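Local coordinates for HydG protein (Carboxydothermus hydrogenoformans, PDB 4RTB) that probably acts as a radical SAM maturase of [FeFe]-hydrogenase, a CO/CN synthase that carries a [4Fe-4S] cluster and S-adenosylmethionine, at residues Glu214-Val219 with Thr226-Arg231. Sequence-based numbering, arbitrary orientation.
Sequences EVYREV and TNFLWR. With SAM (S-adenosylmethionine), chain B.
Tyr216 and Phe228 form an edge-to-face pair: the CD2 edge of Phe228 stands over one face of the tyrosine ring, with centroids 5.1 Å apart and planes at 83°. Phe228 CD2 lies 3.6 Å from Tyr216 CG, near the root of the ring. With CG anti to the backbone N (chi1 -176°), Tyr216 reaches across to the start of helix 228-232, and its CE2 comes 3.5 Å from Phe228 CA. At the far end, Tyr216 OH is hydrogen-bonded to Lys225 O and lies 3.5 Å from Arg231 CD; the two side chains cross at about a right angle. Arg231 bends at chi3 (-84°) and meets the S-adenosylmethionine carboxylate with the edge of its guanidinium; the nearly straight bond from Arg231 NH2 to SAM OXT is 2.6 Å long. Replacing Tyr216 by an alanine is likely to take the aromatic face from the Phe228 edge and the hydroxyl partner from Lys225 O. Asn227 N-caps helix 228-232, its OD1 accepting from Trp230 N at 2.7 Å. The contact thus joins helices 213-219 and 228-232 in the radical SAM region, with Phe228 also touching Ile26 of helix 23-39 and the Arg231 side chain about 5 Å from the iron-sulfur cluster at nearest approach.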
loop_
_atom_site.group_PDB
_atom_site.type_symbol
_atom_site.label_atom_id
_atom_site.label_comp_id
_atom_site.label_asym_id
_atom_site.label_seq_id
_atom_site.Cartn_x
_atom_site.Cartn_y
_atom_site.Cartn_z
ATOM N N GLU A 214 -20.574 8.992 7.849
ATOM C CA GLU A 214 -21.726 8.278 8.379
ATOM C C GLU A 214 -21.397 6.827 8.728
ATOM O O GLU A 214 -22.017 6.250 9.623
ATOM C CB GLU A 214 -22.891 8.333 7.384
ATOM C CG GLU A 214 -23.268 9.743 6.932
ATOM C CD GLU A 214 -23.502 10.701 8.092
ATOM O OE1 GLU A 214 -24.186 10.318 9.067
ATOM O OE2 GLU A 214 -22.997 11.844 8.027
ATOM N N VAL A 215 -20.431 6.235 8.030
ATOM C CA VAL A 215 -19.997 4.881 8.362
ATOM C C VAL A 215 -18.704 4.934 9.181
ATOM O O VAL A 215 -18.393 4.003 9.929
ATOM C CB VAL A 215 -19.807 3.996 7.093
ATOM C CG1 VAL A 215 -20.876 4.312 6.057
ATOM C CG2 VAL A 215 -18.428 4.170 6.496
ATOM N N TYR A 216 -17.967 6.035 9.047
ATOM C CA TYR A 216 -16.791 6.287 9.875
ATOM C C TYR A 216 -17.204 6.431 11.333
ATOM O O TYR A 216 -16.576 5.866 12.229
ATOM C CB TYR A 216 -16.058 7.549 9.414
ATOM C CG TYR A 216 -14.769 7.822 10.156
ATOM C CD1 TYR A 216 -13.565 7.311 9.696
ATOM C CD2 TYR A 216 -14.754 8.596 11.309
ATOM C CE1 TYR A 216 -12.381 7.556 10.363
ATOM C CE2 TYR A 216 -13.572 8.846 11.987
ATOM C CZ TYR A 216 -12.390 8.323 11.507
ATOM O OH TYR A 216 -11.212 8.566 12.170
ATOM N N ARG A 217 -18.253 7.215 11.557
ATOM C CA ARG A 217 -18.858 7.332 12.875
ATOM C C ARG A 217 -19.379 5.971 13.322
ATOM O O ARG A 217 -19.311 5.623 14.502
ATOM C CB ARG A 217 -19.994 8.361 12.857
ATOM C CG ARG A 217 -21.267 7.895 13.554
ATOM C CD ARG A 217 -22.501 8.613 13.031
ATOM N NE ARG A 217 -22.863 9.767 13.849
ATOM N N GLU A 218 -19.884 5.205 12.363
ATOM C CA GLU A 218 -20.516 3.922 12.642
ATOM C C GLU A 218 -19.535 2.878 13.163
ATOM O O GLU A 218 -19.866 2.108 14.067
ATOM C CB GLU A 218 -21.214 3.398 11.382
ATOM C CG GLU A 218 -21.046 1.905 11.130
ATOM N N VAL A 219 -18.329 2.857 12.606
ATOM C CA VAL A 219 -17.421 1.748 12.871
ATOM C C VAL A 219 -16.334 2.095 13.888
ATOM O O VAL A 219 -15.750 1.203 14.502
ATOM C CB VAL A 219 -16.767 1.242 11.560
ATOM C CG1 VAL A 219 -15.501 2.029 11.235
ATOM C CG2 VAL A 219 -16.473 -0.242 11.658
ATOM N N THR A 226 -12.118 8.506 16.721
ATOM C CA THR A 226 -13.527 8.856 16.500
ATOM C C THR A 226 -13.673 10.197 15.801
ATOM O O THR A 226 -14.750 10.505 15.259
ATOM C CB THR A 226 -14.330 8.900 17.819
ATOM O OG1 THR A 226 -13.618 9.680 18.789
ATOM C CG2 THR A 226 -14.542 7.496 18.363
ATOM N N ASN A 227 -12.594 10.985 15.803
ATOM C CA ASN A 227 -12.591 12.256 15.091
ATOM C C ASN A 227 -12.254 12.092 13.617
ATOM O O ASN A 227 -11.151 11.734 13.248
ATOM C CB ASN A 227 -11.613 13.240 15.732
ATOM C CG ASN A 227 -11.908 14.683 15.349
ATOM O OD1 ASN A 227 -11.732 15.071 14.195
ATOM N ND2 ASN A 227 -12.363 15.482 16.315
ATOM N N PHE A 228 -13.228 12.383 12.774
ATOM C CA PHE A 228 -13.086 12.278 11.325
ATOM C C PHE A 228 -12.051 13.270 10.784
ATOM O O PHE A 228 -11.060 12.877 10.161
ATOM C CB PHE A 228 -14.461 12.507 10.682
ATOM C CG PHE A 228 -14.502 12.300 9.207
ATOM C CD1 PHE A 228 -14.179 13.330 8.346
ATOM C CD2 PHE A 228 -14.909 11.089 8.679
ATOM C CE1 PHE A 228 -14.237 13.152 6.990
ATOM C CE2 PHE A 228 -14.971 10.905 7.321
ATOM C CZ PHE A 228 -14.635 11.938 6.476
ATOM N N LEU A 229 -12.295 14.553 11.030
ATOM C CA LEU A 229 -11.469 15.621 10.483
ATOM C C LEU A 229 -10.034 15.577 10.978
ATOM O O LEU A 229 -9.110 15.894 10.233
ATOM C CB LEU A 229 -12.087 16.973 10.813
ATOM C CG LEU A 229 -12.949 17.557 9.699
ATOM C CD1 LEU A 229 -14.226 18.137 10.273
ATOM C CD2 LEU A 229 -12.166 18.615 8.941
ATOM N N TRP A 230 -9.847 15.184 12.233
ATOM C CA TRP A 230 -8.507 15.098 12.797
ATOM C C TRP A 230 -7.657 14.084 12.037
ATOM O O TRP A 230 -6.440 14.237 11.939
ATOM C CB TRP A 230 -8.565 14.733 14.282
ATOM C CG TRP A 230 -7.218 14.610 14.909
ATOM C CD1 TRP A 230 -6.667 13.487 15.460
ATOM C CD2 TRP A 230 -6.228 15.640 15.039
ATOM N NE1 TRP A 230 -5.405 13.758 15.929
ATOM C CE2 TRP A 230 -5.114 15.077 15.681
ATOM C CE3 TRP A 230 -6.185 16.990 14.667
ATOM C CZ2 TRP A 230 -3.964 15.810 15.967
ATOM C CZ3 TRP A 230 -5.045 17.717 14.953
ATOM C CH2 TRP A 230 -3.951 17.127 15.596
ATOM N N ARG A 231 -8.302 13.055 11.496
ATOM C CA ARG A 231 -7.597 12.017 10.753
ATOM C C ARG A 231 -7.490 12.385 9.276
ATOM O O ARG A 231 -6.498 12.068 8.619
ATOM C CB ARG A 231 -8.300 10.663 10.928
ATOM C CG ARG A 231 -7.819 9.562 9.986
ATOM C CD ARG A 231 -8.214 8.171 10.479
ATOM N NE ARG A 231 -7.262 7.645 11.453
ATOM C CZ ARG A 231 -6.402 6.661 11.206
ATOM N NH1 ARG A 231 -6.378 6.078 10.016
ATOM N NH2 ARG A 231 -5.571 6.252 12.154
HETATM N N SAM B . -3.085 2.247 14.460
HETATM C CA SAM B . -2.857 3.066 13.270
HETATM C C SAM B . -4.140 3.453 12.541
HETATM O O SAM B . -5.239 3.038 12.892
HETATM O OXT SAM B . -4.096 4.203 11.569
HETATM C CB SAM B . -1.929 2.365 12.279
HETATM C CG SAM B . -1.818 0.845 12.384
HETATM S SD SAM B . -3.277 -0.148 11.982
HETATM C CE SAM B . -2.751 -1.673 12.768
HETATM C "C5'" SAM B . -2.887 -0.711 10.311
HETATM C "C4'" SAM B . -4.084 -0.833 9.371
HETATM O "O4'" SAM B . -4.676 -2.122 9.376
HETATM C "C3'" SAM B . -5.205 0.125 9.738
HETATM O "O3'" SAM B . -5.009 1.373 9.118
HETATM C "C2'" SAM B . -6.445 -0.570 9.217
HETATM O "O2'" SAM B . -6.898 0.053 8.040
HETATM C "C1'" SAM B . -5.993 -1.979 8.876
HETATM N N9 SAM B . -6.929 -2.930 9.492
HETATM C C8 SAM B . -7.336 -2.937 10.798
HETATM N N7 SAM B . -8.204 -3.956 10.974
HETATM C C5 SAM B . -8.366 -4.592 9.793
HETATM C C6 SAM B . -9.134 -5.684 9.418
HETATM N N6 SAM B . -9.899 -6.301 10.313
HETATM N N1 SAM B . -9.101 -6.123 8.112
HETATM C C2 SAM B . -8.305 -5.478 7.187
HETATM N N3 SAM B . -7.543 -4.393 7.566
HETATM C C4 SAM B . -7.572 -3.957 8.850
#